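Local coordinates for SusD-like carbohydrate binding protein (Bacteroides vulgatus, PDB 3LEW), which probably binds carbohydrate at the outer membrane, as a member of the SusD family of nutrient-binding proteins, at residues D53-F67 with Y282-D294. Residues are numbered along the deposited sequence; the frame is centred on the assembly and turned at random. Where two conformers were deposited one is given.
Sequences DAMGSDVVLNSKYGF and YYYSFNVDPYFRD
Phe-286 packs its ring among Leu-61, Val-59 and Phe-67 at the apolar centre. Leu-61 CD2 sits over the middle of one ring face, 4.3 Å from the centroid of the Phe-286 ring, as a CH-pi contact. The edge of Phe-286 turns toward the face of Phe-67 in an offset edge-to-face pair, planes 74° apart. Val-59 CG1 touches Phe-286 CD2 at 3.7 Å. Asp-53 CB lies at the ring edge, near its plane, and Ala-54 CB approaches Phe-286 CZ. Tyr-273 of helix 271-274 also packs on Phe-286.

The backbones pair beside this ring. Val-60 and Asn-287 form an antiparallel hydrogen-bonded pair, Val-60 N to Asn-287 O and Asn-287 N to Val-60 O, both 2.9 Å. A nearly straight bond from Asp-289 N to Asp-58 O extends the pairing at one end. Asn-62 N to Ser-285 O extends it at the other.

Asn-62 fastens that second end with its amide. A chi1 of 72° turns the amide across to the other segment, where Asn-62 ND2 donates to Tyr-283 O at 3.0 Å, nearly along the C=O axis. OD1 takes Lys-64 N in an Asx turn, so both ends of the amide are held. Beyond it, Tyr-65 and Tyr-283 lie side by side, their planes oblique. A water joins Tyr-65 O, Phe-67 N and Ser-285 OG.

At the opposite end, Asp-58 CG lies 3.6 Å from Phe-292 CD1. The two side chains cross at about a right angle, with carboxylate and ring planes 41° apart. A second water lies between Asp-58 OD1 and Asp-289 OD2. Arg-399 forms a salt bridge with Asp-58 OD1, which probably eases the approach of the like-charged Asp-289. Asp-289 OD1 accepts from Tyr-291 N, a second Asx turn.

Together the segments make a two-stranded antiparallel ribbon, strand 59-61 with strand 286-288. It joins the loop after helix 46-54 to the chain following helix 271-274, with Val-60 and Val-288 resting on strand 321-326 of the four-stranded mixed sheet.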
loop_
_atom_site.group_PDB
_atom_site.type_symbol
_atom_site.label_atom_id
_atom_site.label_comp_id
_atom_site.label_asym_id
_atom_site.label_seq_id
_atom_site.Cartn_x
_atom_site.Cartn_y
_atom_site.Cartn_z
ATOM N N ASP A 53 1.488 -2.647 -6.660
ATOM C CA ASP A 53 2.071 -1.806 -7.685
ATOM C C ASP A 53 2.445 -2.560 -8.932
ATOM O O ASP A 53 2.322 -2.014 -10.028
ATOM C CB ASP A 53 3.281 -1.029 -7.101
ATOM C CG ASP A 53 2.847 0.025 -6.098
ATOM O OD1 ASP A 53 1.754 0.645 -6.271
ATOM O OD2 ASP A 53 3.599 0.261 -5.137
ATOM N N ALA A 54 2.917 -3.811 -8.806
ATOM C CA ALA A 54 3.188 -4.636 -9.966
ATOM C C ALA A 54 1.913 -4.849 -10.784
ATOM O O ALA A 54 1.957 -4.985 -12.003
ATOM C CB ALA A 54 3.813 -6.018 -9.538
HETATM N N MSE A 55 0.771 -4.817 -10.120
HETATM C CA MSE A 55 -0.512 -5.023 -10.794
HETATM C C MSE A 55 -1.191 -3.695 -11.269
HETATM O O MSE A 55 -2.414 -3.642 -11.435
HETATM C CB MSE A 55 -1.360 -5.824 -9.810
HETATM C CG MSE A 55 -0.815 -7.257 -9.630
HETATM SE SE MSE A 55 -1.648 -8.199 -8.207
HETATM C CE MSE A 55 -3.433 -8.477 -8.925
ATOM N N GLY A 56 -0.373 -2.677 -11.566
ATOM C CA GLY A 56 -0.857 -1.392 -11.956
ATOM C C GLY A 56 -0.361 -0.992 -13.343
ATOM O O GLY A 56 0.154 -1.829 -14.126
ATOM N N SER A 57 -0.522 0.282 -13.644
ATOM C CA SER A 57 -0.202 0.808 -14.955
ATOM C C SER A 57 1.191 1.348 -15.048
ATOM O O SER A 57 1.615 1.687 -16.157
ATOM C CB SER A 57 -1.197 1.936 -15.308
ATOM O OG SER A 57 -2.532 1.411 -15.386
ATOM N N ASP A 58 1.865 1.533 -13.910
ATOM C CA ASP A 58 3.082 2.371 -13.899
ATOM C C ASP A 58 4.406 1.669 -13.640
ATOM O O ASP A 58 5.501 2.334 -13.607
ATOM C CB ASP A 58 2.897 3.502 -12.904
ATOM C CG ASP A 58 1.641 4.306 -13.190
ATOM O OD1 ASP A 58 1.438 4.585 -14.395
ATOM O OD2 ASP A 58 0.855 4.555 -12.232
ATOM N N VAL A 59 4.343 0.361 -13.466
ATOM C CA VAL A 59 5.512 -0.443 -13.077
ATOM C C VAL A 59 5.703 -1.552 -14.094
ATOM O O VAL A 59 4.733 -2.209 -14.477
ATOM C CB VAL A 59 5.315 -1.027 -11.642
ATOM C CG1 VAL A 59 6.407 -2.060 -11.260
ATOM C CG2 VAL A 59 5.243 0.128 -10.607
ATOM N N VAL A 60 6.947 -1.706 -14.556
ATOM C CA VAL A 60 7.419 -2.783 -15.407
ATOM C C VAL A 60 8.365 -3.676 -14.594
ATOM O O VAL A 60 9.392 -3.162 -14.100
ATOM C CB VAL A 60 8.256 -2.186 -16.591
ATOM C CG1 VAL A 60 8.769 -3.270 -17.520
ATOM C CG2 VAL A 60 7.456 -1.110 -17.381
ATOM N N LEU A 61 8.082 -4.965 -14.516
ATOM C CA LEU A 61 8.949 -5.922 -13.850
ATOM C C LEU A 61 9.975 -6.494 -14.841
ATOM O O LEU A 61 9.651 -6.831 -15.996
ATOM C CB LEU A 61 8.137 -7.035 -13.191
ATOM C CG LEU A 61 7.735 -6.843 -11.733
ATOM C CD1 LEU A 61 8.907 -6.947 -10.750
ATOM C CD2 LEU A 61 6.948 -5.488 -11.502
ATOM N N ASN A 62 11.219 -6.614 -14.382
ATOM C CA ASN A 62 12.184 -7.411 -15.118
ATOM C C ASN A 62 11.933 -8.906 -14.868
ATOM O O ASN A 62 10.903 -9.316 -14.305
ATOM C CB ASN A 62 13.661 -6.907 -14.905
ATOM C CG ASN A 62 14.209 -7.218 -13.531
ATOM O OD1 ASN A 62 13.639 -8.052 -12.820
ATOM N ND2 ASN A 62 15.318 -6.561 -13.146
ATOM N N SER A 63 12.872 -9.721 -15.303
ATOM C CA SER A 63 12.823 -11.171 -15.322
ATOM C C SER A 63 13.359 -11.819 -14.049
ATOM O O SER A 63 13.479 -13.050 -13.989
ATOM C CB SER A 63 13.731 -11.663 -16.466
ATOM O OG SER A 63 15.117 -11.493 -16.164
ATOM N N LYS A 64 13.798 -11.009 -13.093
ATOM C CA LYS A 64 14.433 -11.569 -11.926
ATOM C C LYS A 64 13.399 -12.195 -10.992
ATOM O O LYS A 64 12.177 -12.066 -11.138
ATOM C CB LYS A 64 15.252 -10.532 -11.194
ATOM C CG LYS A 64 16.365 -9.914 -11.986
ATOM C CD LYS A 64 17.490 -10.882 -12.227
ATOM C CE LYS A 64 18.543 -10.209 -13.051
ATOM N NZ LYS A 64 19.639 -11.111 -13.429
ATOM N N TYR A 65 13.941 -12.926 -10.018
ATOM C CA TYR A 65 13.149 -13.481 -8.928
ATOM C C TYR A 65 12.244 -12.440 -8.287
ATOM O O TYR A 65 12.613 -11.267 -8.110
ATOM C CB TYR A 65 14.101 -14.027 -7.880
ATOM C CG TYR A 65 13.459 -14.662 -6.683
ATOM C CD1 TYR A 65 12.998 -15.958 -6.751
ATOM C CD2 TYR A 65 13.374 -13.994 -5.480
ATOM C CE1 TYR A 65 12.429 -16.585 -5.619
ATOM C CE2 TYR A 65 12.818 -14.617 -4.370
ATOM C CZ TYR A 65 12.380 -15.901 -4.445
ATOM O OH TYR A 65 11.822 -16.513 -3.323
ATOM N N GLY A 66 11.045 -12.915 -7.917
ATOM C CA GLY A 66 10.114 -12.092 -7.165
ATOM C C GLY A 66 8.752 -11.866 -7.765
ATOM O O GLY A 66 7.823 -12.699 -7.536
ATOM N N PHE A 67 8.574 -10.729 -8.448
ATOM C CA PHE A 67 7.237 -10.237 -8.785
ATOM C C PHE A 67 6.863 -10.207 -10.250
ATOM O O PHE A 67 5.844 -9.590 -10.614
ATOM C CB PHE A 67 7.071 -8.859 -8.159
ATOM C CG PHE A 67 6.943 -8.923 -6.653
ATOM C CD1 PHE A 67 8.083 -8.902 -5.830
ATOM C CD2 PHE A 67 5.693 -8.980 -6.068
ATOM C CE1 PHE A 67 7.952 -8.969 -4.411
ATOM C CE2 PHE A 67 5.583 -9.007 -4.684
ATOM C CZ PHE A 67 6.710 -9.002 -3.867
ATOM N N TYR A 282 19.736 -6.933 -5.312
ATOM C CA TYR A 282 19.853 -8.259 -5.865
ATOM C C TYR A 282 19.029 -8.399 -7.138
ATOM O O TYR A 282 19.404 -9.182 -7.992
ATOM C CB TYR A 282 19.293 -9.318 -4.875
ATOM C CG TYR A 282 20.189 -9.693 -3.703
ATOM C CD1 TYR A 282 21.502 -9.236 -3.576
ATOM C CD2 TYR A 282 19.708 -10.539 -2.734
ATOM C CE1 TYR A 282 22.287 -9.616 -2.489
ATOM C CE2 TYR A 282 20.460 -10.893 -1.632
ATOM C CZ TYR A 282 21.739 -10.452 -1.514
ATOM O OH TYR A 282 22.475 -10.875 -0.440
ATOM N N TYR A 283 17.879 -7.721 -7.227
ATOM C CA TYR A 283 16.906 -7.990 -8.300
ATOM C C TYR A 283 16.501 -6.757 -9.124
ATOM O O TYR A 283 16.143 -6.888 -10.310
ATOM C CB TYR A 283 15.636 -8.673 -7.738
ATOM C CG TYR A 283 15.939 -9.834 -6.831
ATOM C CD1 TYR A 283 16.628 -10.948 -7.315
ATOM C CD2 TYR A 283 15.597 -9.805 -5.479
ATOM C CE1 TYR A 283 16.953 -11.996 -6.493
ATOM C CE2 TYR A 283 15.899 -10.841 -4.654
ATOM C CZ TYR A 283 16.585 -11.939 -5.148
ATOM O OH TYR A 283 16.927 -12.978 -4.297
ATOM N N TYR A 284 16.622 -5.574 -8.527
ATOM C CA TYR A 284 16.402 -4.292 -9.226
ATOM C C TYR A 284 15.225 -4.389 -10.210
ATOM O O TYR A 284 15.346 -4.019 -11.379
ATOM C CB TYR A 284 17.691 -3.825 -9.941
ATOM C CG TYR A 284 18.529 -4.910 -10.523
ATOM C CD1 TYR A 284 19.470 -5.573 -9.754
ATOM C CD2 TYR A 284 18.395 -5.285 -11.869
ATOM C CE1 TYR A 284 20.247 -6.610 -10.278
ATOM C CE2 TYR A 284 19.161 -6.317 -12.394
ATOM C CZ TYR A 284 20.085 -6.961 -11.610
ATOM O OH TYR A 284 20.905 -7.958 -12.155
ATOM N N SER A 285 14.090 -4.873 -9.730
ATOM C CA SER A 285 13.052 -5.397 -10.642
ATOM C C SER A 285 11.852 -4.478 -10.864
ATOM O O SER A 285 11.187 -4.598 -11.899
ATOM C CB SER A 285 12.560 -6.747 -10.143
ATOM O OG SER A 285 12.094 -6.649 -8.792
ATOM N N PHE A 286 11.595 -3.591 -9.906
ATOM C CA PHE A 286 10.463 -2.617 -9.982
ATOM C C PHE A 286 10.850 -1.408 -10.813
ATOM O O PHE A 286 11.185 -0.350 -10.294
ATOM C CB PHE A 286 9.965 -2.243 -8.579
ATOM C CG PHE A 286 8.956 -3.207 -8.030
ATOM C CD1 PHE A 286 9.298 -4.524 -7.781
ATOM C CD2 PHE A 286 7.654 -2.833 -7.836
ATOM C CE1 PHE A 286 8.353 -5.472 -7.300
ATOM C CE2 PHE A 286 6.717 -3.773 -7.364
ATOM C CZ PHE A 286 7.076 -5.068 -7.105
ATOM N N ASN A 287 10.830 -1.591 -12.136
ATOM C CA ASN A 287 11.235 -0.540 -13.023
ATOM C C ASN A 287 10.001 0.251 -13.441
ATOM O O ASN A 287 8.851 -0.109 -13.099
ATOM C CB ASN A 287 12.009 -1.131 -14.158
ATOM C CG ASN A 287 13.317 -1.741 -13.675
ATOM O OD1 ASN A 287 14.238 -1.009 -13.330
ATOM N ND2 ASN A 287 13.382 -3.079 -13.614
ATOM N N VAL A 288 10.249 1.312 -14.171
ATOM C CA VAL A 288 9.209 2.305 -14.414
ATOM C C VAL A 288 8.673 2.168 -15.849
ATOM O O VAL A 288 9.440 1.992 -16.787
ATOM C CB VAL A 288 9.754 3.716 -14.172
ATOM C CG1 VAL A 288 8.644 4.765 -14.375
ATOM C CG2 VAL A 288 10.398 3.830 -12.799
ATOM N N ASP A 289 7.364 2.279 -16.032
ATOM C CA ASP A 289 6.832 2.516 -17.404
ATOM C C ASP A 289 7.448 3.808 -17.940
ATOM O O ASP A 289 7.236 4.888 -17.382
ATOM C CB ASP A 289 5.316 2.673 -17.346
ATOM C CG ASP A 289 4.669 2.886 -18.708
ATOM O OD1 ASP A 289 5.384 2.903 -19.746
ATOM O OD2 ASP A 289 3.423 3.049 -18.726
ATOM N N PRO A 290 8.148 3.741 -19.104
ATOM C CA PRO A 290 8.749 4.972 -19.560
ATOM C C PRO A 290 7.715 6.071 -19.782
ATOM O O PRO A 290 8.014 7.231 -19.613
ATOM C CB PRO A 290 9.411 4.566 -20.860
ATOM C CG PRO A 290 9.844 3.119 -20.598
ATOM C CD PRO A 290 8.693 2.553 -19.790
ATOM N N TYR A 291 6.500 5.700 -20.170
ATOM C CA TYR A 291 5.421 6.684 -20.324
ATOM C C TYR A 291 4.974 7.372 -19.020
ATOM O O TYR A 291 4.386 8.455 -19.082
ATOM C CB TYR A 291 4.201 6.063 -21.005
ATOM C CG TYR A 291 4.448 5.621 -22.440
ATOM C CD1 TYR A 291 4.842 6.535 -23.419
ATOM C CD2 TYR A 291 4.329 4.267 -22.804
ATOM C CE1 TYR A 291 5.052 6.121 -24.759
ATOM C CE2 TYR A 291 4.547 3.850 -24.141
ATOM C CZ TYR A 291 4.922 4.766 -25.094
ATOM O OH TYR A 291 5.151 4.338 -26.401
ATOM N N PHE A 292 5.246 6.764 -17.865
ATOM C CA PHE A 292 4.940 7.389 -16.573
ATOM C C PHE A 292 5.687 8.711 -16.370
ATOM O O PHE A 292 5.160 9.626 -15.770
ATOM C CB PHE A 292 5.265 6.400 -15.468
ATOM C CG PHE A 292 5.103 6.933 -14.067
ATOM C CD1 PHE A 292 3.851 7.106 -13.537
ATOM C CD2 PHE A 292 6.216 7.248 -13.300
ATOM C CE1 PHE A 292 3.686 7.512 -12.237
ATOM C CE2 PHE A 292 6.061 7.686 -11.996
ATOM C CZ PHE A 292 4.785 7.842 -11.487
ATOM N N ARG A 293 6.890 8.832 -16.929
ATOM C CA ARG A 293 7.683 10.051 -16.803
ATOM C C ARG A 293 6.985 11.224 -17.522
ATOM O O ARG A 293 7.088 12.357 -17.080
ATOM C CB ARG A 293 9.084 9.841 -17.352
ATOM C CG ARG A 293 10.051 11.020 -17.142
ATOM C CD ARG A 293 11.454 10.633 -17.535
ATOM N NE ARG A 293 12.467 11.605 -17.118
ATOM C CZ ARG A 293 12.700 12.769 -17.725
ATOM N NH1 ARG A 293 11.987 13.146 -18.788
ATOM N NH2 ARG A 293 13.653 13.582 -17.260
ATOM N N ASP A 294 6.261 10.936 -18.604
ATOM C CA ASP A 294 5.494 11.958 -19.306
ATOM C C ASP A 294 4.294 12.537 -18.549
ATOM O O ASP A 294 3.697 13.532 -19.006
ATOM C CB ASP A 294 5.004 11.391 -20.650
ATOM C CG ASP A 294 6.136 11.092 -21.598
ATOM O OD1 ASP A 294 7.207 11.747 -21.458
ATOM O OD2 ASP A 294 5.939 10.225 -22.495
HETATM O O HOH W 1 1.968 4.645 -17.095
HETATM O O HOH W 2 11.011 -9.243 -8.893
#